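Local coordinates for protein HupZ (Streptococcus sp. 'group A', PDB 5ESC) that probably degrades heme as a dimeric split-barrel enzyme of the pyridoxamine 5'-phosphate oxidase family, in the FMN-binding clan, at residues K61-F66 against G74-G79. Residues are numbered along the deposited sequence; the frame is centred on the assembly and turned at random.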
loop_
_atom_site.group_PDB
_atom_site.type_symbol
_atom_site.label_atom_id
_atom_site.label_comp_id
_atom_site.label_asym_id
_atom_site.label_seq_id
_atom_site.Cartn_x
_atom_site.Cartn_y
_atom_site.Cartn_z
ATOM N N LYS A 61 -13.178 3.569 -4.911
ATOM C CA LYS A 61 -12.759 2.979 -3.619
ATOM C C LYS A 61 -11.309 3.203 -3.355
ATOM O O LYS A 61 -10.471 3.065 -4.272
ATOM C CB LYS A 61 -13.025 1.521 -3.548
ATOM C CG LYS A 61 -14.528 1.167 -3.650
ATOM C CD LYS A 61 -14.705 -0.348 -3.583
ATOM C CE LYS A 61 -16.143 -0.779 -3.347
ATOM N NZ LYS A 61 -16.801 -0.798 -4.657
ATOM N N ILE A 62 -11.006 3.646 -2.139
ATOM C CA ILE A 62 -9.621 3.954 -1.840
ATOM C C ILE A 62 -9.244 3.765 -0.418
ATOM O O ILE A 62 -10.080 3.984 0.469
ATOM C CB ILE A 62 -9.239 5.380 -2.357
ATOM C CG1 ILE A 62 -7.741 5.606 -2.243
ATOM C CG2 ILE A 62 -10.013 6.451 -1.622
ATOM C CD1 ILE A 62 -7.310 6.614 -3.290
ATOM N N GLU A 63 -8.008 3.343 -0.165
ATOM C CA GLU A 63 -7.434 3.317 1.166
ATOM C C GLU A 63 -6.055 3.821 1.079
ATOM O O GLU A 63 -5.346 3.532 0.106
ATOM C CB GLU A 63 -7.429 1.910 1.841
ATOM C CG GLU A 63 -8.783 1.207 1.800
ATOM C CD GLU A 63 -9.002 0.121 2.873
ATOM O OE1 GLU A 63 -7.970 -0.283 3.477
ATOM O OE2 GLU A 63 -10.230 -0.281 3.089
ATOM N N ILE A 64 -5.667 4.653 2.046
ATOM C CA ILE A 64 -4.376 5.236 2.006
ATOM C C ILE A 64 -3.713 4.907 3.309
ATOM O O ILE A 64 -4.343 5.079 4.399
ATOM C CB ILE A 64 -4.416 6.813 1.925
ATOM C CG1 ILE A 64 -5.312 7.321 0.800
ATOM C CG2 ILE A 64 -3.000 7.391 1.862
ATOM C CD1 ILE A 64 -5.645 8.792 1.028
ATOM N N ALA A 65 -2.457 4.480 3.242
ATOM C CA ALA A 65 -1.677 4.190 4.434
ATOM C C ALA A 65 -0.428 5.064 4.610
ATOM O O ALA A 65 0.274 5.368 3.634
ATOM C CB ALA A 65 -1.379 2.688 4.509
ATOM N N PHE A 66 -0.181 5.506 5.844
ATOM C CA PHE A 66 1.001 6.236 6.208
ATOM C C PHE A 66 1.625 5.487 7.381
ATOM O O PHE A 66 0.925 5.254 8.387
ATOM C CB PHE A 66 0.658 7.654 6.704
ATOM C CG PHE A 66 0.168 8.543 5.638
ATOM C CD1 PHE A 66 1.064 9.201 4.836
ATOM C CD2 PHE A 66 -1.202 8.660 5.381
ATOM C CE1 PHE A 66 0.622 10.077 3.875
ATOM C CE2 PHE A 66 -1.648 9.518 4.394
ATOM C CZ PHE A 66 -0.726 10.201 3.629
ATOM N N GLY A 74 1.366 4.356 12.594
ATOM C CA GLY A 74 0.750 4.452 11.293
ATOM C C GLY A 74 -0.741 4.512 11.304
ATOM O O GLY A 74 -1.404 4.180 12.337
ATOM N N TYR A 75 -1.286 4.967 10.184
ATOM C CA TYR A 75 -2.740 5.094 10.043
ATOM C C TYR A 75 -3.148 4.715 8.660
ATOM O O TYR A 75 -2.387 4.927 7.683
ATOM C CB TYR A 75 -3.159 6.527 10.316
ATOM C CG TYR A 75 -2.964 6.967 11.749
ATOM C CD1 TYR A 75 -3.941 6.701 12.746
ATOM C CD2 TYR A 75 -1.800 7.637 12.110
ATOM C CE1 TYR A 75 -3.714 7.086 14.068
ATOM C CE2 TYR A 75 -1.557 8.024 13.413
ATOM C CZ TYR A 75 -2.511 7.766 14.371
ATOM O OH TYR A 75 -2.211 8.187 15.610
ATOM N N ARG A 76 -4.348 4.203 8.573
ATOM C CA ARG A 76 -4.983 3.832 7.309
ATOM C C ARG A 76 -6.269 4.702 7.188
ATOM O O ARG A 76 -7.110 4.693 8.119
ATOM C CB ARG A 76 -5.322 2.319 7.349
ATOM C CG ARG A 76 -6.194 1.777 6.205
ATOM C CD ARG A 76 -6.199 0.241 6.119
ATOM N NE ARG A 76 -6.784 -0.341 7.311
ATOM C CZ ARG A 76 -8.031 -0.774 7.412
ATOM N NH1 ARG A 76 -8.853 -0.784 6.371
ATOM N NH2 ARG A 76 -8.464 -1.247 8.570
ATOM N N PHE A 77 -6.374 5.482 6.111
ATOM C CA PHE A 77 -7.532 6.335 5.827
ATOM C C PHE A 77 -8.370 5.639 4.728
ATOM O O PHE A 77 -7.894 5.317 3.575
ATOM C CB PHE A 77 -7.066 7.717 5.402
ATOM C CG PHE A 77 -6.226 8.400 6.420
ATOM C CD1 PHE A 77 -4.894 8.107 6.550
ATOM C CD2 PHE A 77 -6.788 9.291 7.328
ATOM C CE1 PHE A 77 -4.111 8.668 7.554
ATOM C CE2 PHE A 77 -6.015 9.897 8.310
ATOM C CZ PHE A 77 -4.658 9.569 8.435
ATOM N N VAL A 78 -9.620 5.395 5.021
ATOM C CA VAL A 78 -10.492 4.749 4.085
ATOM C C VAL A 78 -11.543 5.695 3.591
ATOM O O VAL A 78 -12.151 6.403 4.426
ATOM C CB VAL A 78 -11.204 3.529 4.692
ATOM C CG1 VAL A 78 -12.111 2.834 3.652
ATOM C CG2 VAL A 78 -10.196 2.525 5.233
ATOM N N GLY A 79 -11.853 5.664 2.287
ATOM C CA GLY A 79 -12.968 6.514 1.805
ATOM C C GLY A 79 -13.273 6.347 0.353
ATOM O O GLY A 79 -12.996 5.248 -0.220
#
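Glu63 and Arg76 form a salt bridge, NH1 of Arg76 donating to OE1 of Glu63 at 3.1 Å with an N-H...O angle of 165°. The acceptor lies close to the guanidinium plane and is met on its syn side, though 34° out of the carboxylate plane. A bend at chi3 of Arg76 brings the guanidinium beside the glutamate, the two chains pointing the same way. On this face, which is turned to the second subunit, OE2 of Glu63 is bonded to NE2 of Gln25 of that subunit, so the carboxylate links the hairpin to the dimer partner. Backbone pairing is doubly bonded at Ile62-Gly79, Ile64-Phe77 and Phe66-Tyr75, with Phe77 N to Ile64 O the shortest at 2.7 Å. The antiparallel strands follow each other directly in the chain, 61-68 and then 73-84, and so form a beta hairpin in the middle of the split-barrel sheet, flanked by strands 15-20 and 106-117. Val78 CG2 packs 3.5 Å from Glu63 OE2. On the opposite face, Phe66 and Phe77 meet obliquely, planes at 81°, CD2 of Phe66 being 3.6 Å from CE1 of Phe77. Both rings reach Ile10 of helix 4-12, and Phe77 also makes an edge-to-face pair with Phe42.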